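Local atomic coordinates of chitinase (Chromobacterium violaceum, PDB entry 4TXG), a protein that probably binds chitin and hydrolyses its glycosidic bonds as a family 18 glycoside hydrolase. Residues 123-128 with 454-459; 348-353 with 388-393; 137-140 with 145-148. All coordinates share one frame; numbering follows the deposited sequence.

Contact 1 (123-128 with 454-459); sequences PEALAQ and ASRVNM
The guanidinium of Arg456 slides under the turn made by residues 123-128, where Leu126 overlaps one of its faces. Leu126 CA sits 3.7 Å above the guanidinium plane, nearer the rim than the middle. The isobutyl group crosses the arginine at about a right angle and brings Leu126 CD1 to 3.7 Å from Arg456 NH2. Further back, Arg456 CD passes Pro123 CB at 4.1 Å, while Arg456 NH1 at the far end comes within 3.6 Å of Ala125 CB. The arginine chain is extended as far as CD and then bends at chi3 (56°), which swings the flat group beneath the turn.

Pro123 to Leu126 form a type II beta turn, closed by Leu126 N donating to Pro123 O over 3.1 Å. The middle peptide of that turn presents Glu124 O to Arg456 NH1, 2.9 Å away. NH1 lies in the carbonyl plane of Glu124, but the oxygen stands 29° out of the guanidinium plane and the N-H...O angle is only 133°, so the bond is bent. Arg456 NH1 also donates to a water at 2.9 Å, and that water gives a weak bond to Ala125 O.

Arg456 lies at the entrance to strand 457-462 of the (beta/alpha)8 barrel characteristic of family 18 glycoside hydrolases, so the contact is at the N-terminal end of the barrel strands. In TIM barrels this is the end away from the active site. The other guanidinium nitrogens turn toward the chain leading into the neighbouring strand 391-395: NH2 donates to Leu389 O, its strongest partner, and NE makes a weak bond to Asp390 O. With these backbone carbonyls and the turn all bonded to one guanidinium, its rotation is well fixed. Glu124 and Ala125 form the solvent-exposed side of the turn.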
loop_
_atom_site.group_PDB
_atom_site.type_symbol
_atom_site.label_atom_id
_atom_site.label_comp_id
_atom_site.label_asym_id
_atom_site.label_seq_id
_atom_site.Cartn_x
_atom_site.Cartn_y
_atom_site.Cartn_z
ATOM N N PRO A 123 12.055 15.322 -2.037
ATOM C CA PRO A 123 11.573 14.327 -3.010
ATOM C C PRO A 123 10.661 14.938 -4.063
ATOM O O PRO A 123 9.868 15.835 -3.756
ATOM C CB PRO A 123 10.805 13.325 -2.140
ATOM C CG PRO A 123 11.530 13.381 -0.816
ATOM C CD PRO A 123 11.887 14.857 -0.650
ATOM N N GLU A 124 10.786 14.464 -5.300
ATOM C CA GLU A 124 9.963 14.956 -6.397
ATOM C C GLU A 124 8.471 14.936 -6.055
ATOM O O GLU A 124 7.946 13.915 -5.626
ATOM C CB GLU A 124 10.218 14.124 -7.658
ATOM C CG GLU A 124 9.319 14.487 -8.835
ATOM C CD GLU A 124 9.544 13.578 -10.036
ATOM O OE1 GLU A 124 10.607 12.929 -10.104
ATOM O OE2 GLU A 124 8.653 13.500 -10.905
ATOM N N ALA A 125 7.820 16.082 -6.243
ATOM C CA ALA A 125 6.371 16.241 -6.077
ATOM C C ALA A 125 5.872 16.162 -4.626
ATOM O O ALA A 125 4.666 16.243 -4.379
ATOM C CB ALA A 125 5.622 15.212 -6.939
ATOM N N LEU A 126 6.773 16.023 -3.662
ATOM C CA LEU A 126 6.330 15.997 -2.261
ATOM C C LEU A 126 5.902 17.388 -1.799
ATOM O O LEU A 126 6.581 18.385 -2.053
ATOM C CB LEU A 126 7.432 15.455 -1.345
ATOM C CG LEU A 126 7.101 15.295 0.152
ATOM C CD1 LEU A 126 6.082 14.190 0.396
ATOM C CD2 LEU A 126 8.372 15.020 0.949
ATOM N N ALA A 127 4.760 17.455 -1.122
ATOM C CA ALA A 127 4.264 18.726 -0.625
ATOM C C ALA A 127 5.017 19.136 0.634
ATOM O O ALA A 127 4.905 18.481 1.665
ATOM C CB ALA A 127 2.774 18.633 -0.342
ATOM N N GLN A 128 5.778 20.221 0.563
ATOM C CA GLN A 128 6.469 20.689 1.761
ATOM C C GLN A 128 5.647 21.739 2.494
ATOM O O GLN A 128 4.943 22.537 1.882
ATOM C CB GLN A 128 7.848 21.265 1.432
ATOM C CG GLN A 128 8.625 21.671 2.690
ATOM C CD GLN A 128 9.752 22.641 2.420
ATOM O OE1 GLN A 128 10.387 22.595 1.365
ATOM N NE2 GLN A 128 10.008 23.532 3.378
ATOM N N ALA A 454 7.908 7.194 -9.621
ATOM C CA ALA A 454 8.198 5.797 -9.311
ATOM C C ALA A 454 9.000 5.666 -8.022
ATOM O O ALA A 454 8.820 4.712 -7.267
ATOM C CB ALA A 454 8.947 5.132 -10.477
ATOM N N SER A 455 9.859 6.647 -7.762
ATOM C CA SER A 455 10.714 6.628 -6.573
ATOM C C SER A 455 9.931 6.665 -5.250
ATOM O O SER A 455 10.473 6.323 -4.204
ATOM C CB SER A 455 11.698 7.806 -6.618
ATOM O OG SER A 455 11.001 9.046 -6.683
ATOM N N ARG A 456 8.661 7.065 -5.293
ATOM C CA ARG A 456 7.870 7.155 -4.068
ATOM C C ARG A 456 6.814 6.058 -4.001
ATOM O O ARG A 456 5.879 6.145 -3.214
ATOM C CB ARG A 456 7.222 8.555 -3.944
ATOM C CG ARG A 456 8.275 9.640 -3.627
ATOM C CD ARG A 456 7.771 11.086 -3.707
ATOM N NE ARG A 456 6.614 11.328 -2.851
ATOM C CZ ARG A 456 5.609 12.126 -3.197
ATOM N NH1 ARG A 456 5.647 12.759 -4.365
ATOM N NH2 ARG A 456 4.566 12.288 -2.389
ATOM N N VAL A 457 6.984 5.017 -4.815
ATOM C CA VAL A 457 6.078 3.867 -4.781
ATOM C C VAL A 457 6.842 2.582 -4.459
ATOM O O VAL A 457 7.877 2.315 -5.069
ATOM C CB VAL A 457 5.346 3.674 -6.132
ATOM C CG1 VAL A 457 4.384 2.491 -6.063
ATOM C CG2 VAL A 457 4.591 4.953 -6.527
ATOM N N ASN A 458 6.338 1.795 -3.513
ATOM C CA ASN A 458 6.878 0.456 -3.255
ATOM C C ASN A 458 5.758 -0.565 -3.357
ATOM O O ASN A 458 4.659 -0.329 -2.863
ATOM C CB ASN A 458 7.537 0.390 -1.881
ATOM C CG ASN A 458 8.455 1.573 -1.635
ATOM O OD1 ASN A 458 9.583 1.612 -2.110
ATOM N ND2 ASN A 458 7.951 2.562 -0.927
ATOM N N MET A 459 6.026 -1.696 -4.000
ATOM C CA MET A 459 4.979 -2.690 -4.204
ATOM C C MET A 459 5.082 -3.823 -3.189
ATOM O O MET A 459 6.177 -4.325 -2.921
ATOM C CB MET A 459 5.053 -3.242 -5.630
ATOM C CG MET A 459 4.927 -2.156 -6.698
ATOM S SD MET A 459 3.515 -1.057 -6.496
ATOM C CE MET A 459 2.146 -2.204 -6.659
HETATM O O HOH W 1 2.933 13.463 -4.942
#

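Contact 2 (348-353 with 388-393); sequences TLRDRL and YLDFVN
Arg350 NH2 divides its two hydrogens between Asp390 and Tyr388. Toward Asp390 OD2, Arg350 NH2 forms a salt bridge of 2.8 Å, nearly straight at 171°. The oxygen lies at the edge of the guanidinium, close to its plane, whereas the nitrogen reaches OD2 from above the carboxylate plane; the two flat groups stand 78° apart. The second hydrogen of Arg350 NH2 goes to Tyr388 O at 3.0 Å, in a more bent bond tilted from both the guanidinium and carbonyl planes. A bend at chi2 (82°), followed by an opposite one at chi3, folds the arginine round so that Arg350 CD passes 3.4 Å from Tyr388 O. Nearer the backbone, Arg350 CB packs obliquely on the Tyr388 ring, 4.1 Å from Tyr388 CD1.

Helix 338-360, which carries Arg350, leads into strand 365-371 of the TIM barrel, and Asp390 stands at the entrance to the next parallel strand, 391-395. The contact thus joins an outer helix to the chain entering 391-395, the strand that follows 365-371 and pairs with it. The other arginine nitrogens are taken up as well: NE in a salt bridge to Asp354 one helical turn on, NH1 in a weak bond to Tyr364 O.

Asp390 is just as fully engaged. OD1 is hydrogen-bonded to the hydroxyls of Tyr140, its strongest partner, and Tyr363, and OD2 also accepts from the backbone N of Ile366. So many donors around a buried carboxylate, one of them a guanidinium, would be expected to stabilise its negative charge.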
loop_
_atom_site.group_PDB
_atom_site.type_symbol
_atom_site.label_atom_id
_atom_site.label_comp_id
_atom_site.label_asym_id
_atom_site.label_seq_id
_atom_site.Cartn_x
_atom_site.Cartn_y
_atom_site.Cartn_z
ATOM N N THR A 348 -2.286 17.408 7.942
ATOM C CA THR A 348 -1.967 17.833 9.299
ATOM C C THR A 348 -0.778 17.056 9.854
ATOM O O THR A 348 0.098 17.617 10.518
ATOM C CB THR A 348 -3.179 17.669 10.234
ATOM O OG1 THR A 348 -4.298 18.373 9.680
ATOM C CG2 THR A 348 -2.875 18.249 11.623
ATOM N N LEU A 349 -0.743 15.762 9.585
ATOM C CA LEU A 349 0.391 14.943 9.991
ATOM C C LEU A 349 1.686 15.450 9.350
ATOM O O LEU A 349 2.718 15.548 10.014
ATOM C CB LEU A 349 0.123 13.497 9.607
ATOM C CG LEU A 349 0.726 12.316 10.356
ATOM C CD1 LEU A 349 0.639 12.468 11.861
ATOM C CD2 LEU A 349 -0.060 11.086 9.886
ATOM N N ARG A 350 1.609 15.796 8.067
ATOM C CA ARG A 350 2.747 16.347 7.325
ATOM C C ARG A 350 3.233 17.639 7.969
ATOM O O ARG A 350 4.430 17.834 8.186
ATOM C CB ARG A 350 2.361 16.594 5.860
ATOM C CG ARG A 350 3.446 17.263 5.007
ATOM C CD ARG A 350 4.472 16.242 4.496
ATOM N NE ARG A 350 5.490 15.916 5.493
ATOM C CZ ARG A 350 6.189 14.783 5.504
ATOM N NH1 ARG A 350 7.118 14.589 6.439
ATOM N NH2 ARG A 350 5.959 13.845 4.581
ATOM N N ASP A 351 2.287 18.511 8.294
ATOM C CA ASP A 351 2.598 19.780 8.943
ATOM C C ASP A 351 3.282 19.566 10.300
ATOM O O ASP A 351 4.317 20.178 10.589
ATOM C CB ASP A 351 1.319 20.604 9.119
ATOM C CG ASP A 351 1.570 21.937 9.806
ATOM O OD1 ASP A 351 1.657 21.960 11.050
ATOM O OD2 ASP A 351 1.688 22.960 9.097
ATOM N N ARG A 352 2.720 18.697 11.137
ATOM C CA ARG A 352 3.267 18.525 12.479
ATOM C C ARG A 352 4.630 17.851 12.435
ATOM O O ARG A 352 5.540 18.221 13.185
ATOM C CB ARG A 352 2.329 17.707 13.373
ATOM C CG ARG A 352 0.975 18.354 13.600
ATOM C CD ARG A 352 1.072 19.739 14.228
ATOM N NE ARG A 352 -0.272 20.214 14.558
ATOM C CZ ARG A 352 -1.083 20.836 13.707
ATOM N NH1 ARG A 352 -0.693 21.097 12.462
ATOM N NH2 ARG A 352 -2.293 21.203 14.103
ATOM N N LEU A 353 4.775 16.858 11.561
ATOM C CA LEU A 353 6.054 16.165 11.463
ATOM C C LEU A 353 7.126 17.049 10.814
ATOM O O LEU A 353 8.294 16.980 11.204
ATOM C CB LEU A 353 5.902 14.852 10.705
ATOM C CG LEU A 353 5.331 13.720 11.568
ATOM C CD1 LEU A 353 5.420 12.413 10.818
ATOM C CD2 LEU A 353 6.063 13.619 12.884
ATOM N N TYR A 388 1.309 14.232 0.258
ATOM C CA TYR A 388 1.846 14.392 1.613
ATOM C C TYR A 388 2.767 13.252 2.043
ATOM O O TYR A 388 3.410 13.335 3.088
ATOM C CB TYR A 388 0.694 14.531 2.616
ATOM C CG TYR A 388 -0.206 15.692 2.267
ATOM C CD1 TYR A 388 0.277 16.997 2.308
ATOM C CD2 TYR A 388 -1.521 15.487 1.868
ATOM C CE1 TYR A 388 -0.527 18.071 1.971
ATOM C CE2 TYR A 388 -2.335 16.567 1.523
ATOM C CZ TYR A 388 -1.826 17.851 1.582
ATOM O OH TYR A 388 -2.620 18.932 1.246
ATOM N N LEU A 389 2.820 12.187 1.247
ATOM C CA LEU A 389 3.474 10.960 1.670
ATOM C C LEU A 389 4.888 10.823 1.122
ATOM O O LEU A 389 5.118 10.934 -0.088
ATOM C CB LEU A 389 2.645 9.745 1.234
ATOM C CG LEU A 389 1.224 9.752 1.786
ATOM C CD1 LEU A 389 0.397 8.626 1.166
ATOM C CD2 LEU A 389 1.267 9.611 3.303
ATOM N N ASP A 390 5.840 10.575 2.010
ATOM C CA ASP A 390 7.197 10.303 1.551
ATOM C C ASP A 390 7.213 9.143 0.567
ATOM O O ASP A 390 7.904 9.195 -0.449
ATOM C CB ASP A 390 8.106 10.011 2.731
ATOM C CG ASP A 390 8.418 11.253 3.515
ATOM O OD1 ASP A 390 9.414 11.931 3.177
ATOM O OD2 ASP A 390 7.646 11.576 4.440
ATOM N N PHE A 391 6.454 8.094 0.874
ATOM C CA PHE A 391 6.203 7.043 -0.103
ATOM C C PHE A 391 5.006 6.209 0.308
ATOM O O PHE A 391 4.523 6.321 1.440
ATOM C CB PHE A 391 7.449 6.151 -0.332
ATOM C CG PHE A 391 8.010 5.496 0.910
ATOM C CD1 PHE A 391 7.453 4.329 1.412
ATOM C CD2 PHE A 391 9.145 6.009 1.526
ATOM C CE1 PHE A 391 7.997 3.695 2.528
ATOM C CE2 PHE A 391 9.689 5.390 2.659
ATOM C CZ PHE A 391 9.114 4.229 3.154
ATOM N N VAL A 392 4.506 5.399 -0.623
ATOM C CA VAL A 392 3.420 4.482 -0.300
ATOM C C VAL A 392 3.909 3.049 -0.369
ATOM O O VAL A 392 4.825 2.740 -1.111
ATOM C CB VAL A 392 2.200 4.647 -1.241
ATOM C CG1 VAL A 392 1.581 6.031 -1.054
ATOM C CG2 VAL A 392 2.573 4.415 -2.702
ATOM N N ASN A 393 3.290 2.195 0.439
ATOM C CA ASN A 393 3.492 0.755 0.386
ATOM C C ASN A 393 2.215 0.152 -0.147
ATOM O O ASN A 393 1.208 0.103 0.566
ATOM C CB ASN A 393 3.817 0.202 1.773
ATOM C CG ASN A 393 5.093 0.787 2.338
ATOM O OD1 ASN A 393 6.098 0.872 1.637
ATOM N ND2 ASN A 393 5.047 1.230 3.584
#

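Contact 3 (137-140 with 145-148); sequences CAVY and AEQL
Tyr140 and Glu146 are joined by a single beta bridge, their CA atoms 4.4 Å apart. Next to them Gln147 N donates to Val139 O at 2.8 Å, nearly straight at 164°, and Tyr140 CA makes a CA-H...O contact of 3.4 Å with Ala145 O.

The side chains wrap round this bridge. Tyr140 CD1 lies 3.5 Å from Glu146 CA, and Tyr140 CE1 is 3.8 Å from Glu146 CB, so one side of the ring runs along the start of the glutamate. Glu146 CG is anti to its own backbone N (chi1 -165°) and the chain continues extended, carrying the carboxylate past the tyrosine with its plane 72° from the ring. Val139 lies alongside, pointing the same way as the glutamate: Val139 CG1 is 4.0 Å from Glu146 CG and also sits over the centre of the Tyr140 ring, covering one face. Gln147 reaches back across Val139 O, and Gln147 NE2 gives a weak bond to Tyr140 O at 3.2 Å.

The far ends are positioned by the barrel. Glu146 OE2 forms a salt bridge with Arg155 and OE1 is bonded to His185, both at the beginnings of barrel strands, while the Tyr140 hydroxyl goes to Asp390 and Gln365. Behind the bridge, Cys137 is tied to Cys121 by a disulfide. The arrangement is a tight turn of chain closed by a single beta bridge in the segment before the first barrel strand, delivering a tyrosine and a glutamate to the N-terminal mouth of a TIM barrel.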
loop_
_atom_site.group_PDB
_atom_site.type_symbol
_atom_site.label_atom_id
_atom_site.label_comp_id
_atom_site.label_asym_id
_atom_site.label_seq_id
_atom_site.Cartn_x
_atom_site.Cartn_y
_atom_site.Cartn_z
ATOM N N CYS A 137 17.868 16.836 3.697
ATOM C CA CYS A 137 19.177 16.313 3.329
ATOM C C CYS A 137 19.702 15.319 4.361
ATOM O O CYS A 137 20.701 14.648 4.127
ATOM C CB CYS A 137 20.166 17.456 3.111
ATOM S SG CYS A 137 19.921 18.250 1.492
ATOM N N ALA A 138 18.995 15.197 5.478
ATOM C CA ALA A 138 19.322 14.181 6.476
ATOM C C ALA A 138 18.976 12.763 5.995
ATOM O O ALA A 138 19.569 11.787 6.457
ATOM C CB ALA A 138 18.597 14.484 7.797
ATOM N N VAL A 139 18.024 12.659 5.068
ATOM C CA VAL A 139 17.495 11.365 4.627
ATOM C C VAL A 139 17.550 11.234 3.101
ATOM O O VAL A 139 17.611 10.124 2.561
ATOM C CB VAL A 139 16.023 11.173 5.125
ATOM C CG1 VAL A 139 15.312 10.020 4.423
ATOM C CG2 VAL A 139 15.998 10.962 6.643
ATOM N N TYR A 140 17.539 12.372 2.407
ATOM C CA TYR A 140 17.501 12.374 0.947
ATOM C C TYR A 140 18.746 12.990 0.318
ATOM O O TYR A 140 19.440 13.799 0.930
ATOM C CB TYR A 140 16.262 13.125 0.453
ATOM C CG TYR A 140 14.972 12.475 0.904
ATOM C CD1 TYR A 140 14.556 11.270 0.359
ATOM C CD2 TYR A 140 14.174 13.067 1.885
ATOM C CE1 TYR A 140 13.377 10.659 0.765
ATOM C CE2 TYR A 140 12.982 12.466 2.295
ATOM C CZ TYR A 140 12.597 11.259 1.739
ATOM O OH TYR A 140 11.423 10.648 2.141
ATOM N N ALA A 145 16.159 11.652 -4.083
ATOM C CA ALA A 145 16.207 10.199 -3.921
ATOM C C ALA A 145 16.645 9.864 -2.503
ATOM O O ALA A 145 17.428 10.597 -1.905
ATOM C CB ALA A 145 17.156 9.560 -4.936
ATOM N N GLU A 146 16.146 8.754 -1.970
ATOM C CA GLU A 146 16.402 8.407 -0.577
ATOM C C GLU A 146 17.792 7.791 -0.375
ATOM O O GLU A 146 18.256 6.981 -1.177
ATOM C CB GLU A 146 15.315 7.450 -0.061
ATOM C CG GLU A 146 15.297 7.331 1.452
ATOM C CD GLU A 146 14.038 6.668 2.004
ATOM O OE1 GLU A 146 14.098 6.191 3.162
ATOM O OE2 GLU A 146 13.004 6.619 1.301
ATOM N N GLN A 147 18.469 8.207 0.688
ATOM C CA GLN A 147 19.695 7.540 1.105
ATOM C C GLN A 147 19.310 6.219 1.750
ATOM O O GLN A 147 18.753 6.211 2.851
ATOM C CB GLN A 147 20.482 8.403 2.088
ATOM C CG GLN A 147 20.847 9.784 1.558
ATOM C CD GLN A 147 21.619 10.587 2.589
ATOM O OE1 GLN A 147 22.560 10.081 3.205
ATOM N NE2 GLN A 147 21.209 11.830 2.806
ATOM N N LEU A 148 19.585 5.109 1.070
ATOM C CA LEU A 148 19.105 3.806 1.537
ATOM C C LEU A 148 20.184 2.971 2.226
ATOM O O LEU A 148 21.354 2.995 1.842
ATOM C CB LEU A 148 18.506 3.006 0.371
ATOM C CG LEU A 148 17.206 3.516 -0.256
ATOM C CD1 LEU A 148 16.776 2.590 -1.390
ATOM C CD2 LEU A 148 16.052 3.648 0.773
#

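From the N terminus, the chain first passes residues 123-128, then closes the short loop of contact 3, across only four residues, before strand 155-161 starts the barrel. Contact 2 follows, joining helix 338-360 to the entrance of strand 391-395 with strand 365-371 between them. Contact 1 closes last, when the chain reaches 454-459 and meets the early turn; its long loop encloses both other contacts, which follow one another in series. In space all three sit together at the strand N-termini: Pro123 packs on the Tyr140 ring, and the neighbouring strands 391-395 and 457-462 join contacts 1 and 2, tying the N-terminal segment to the barrel.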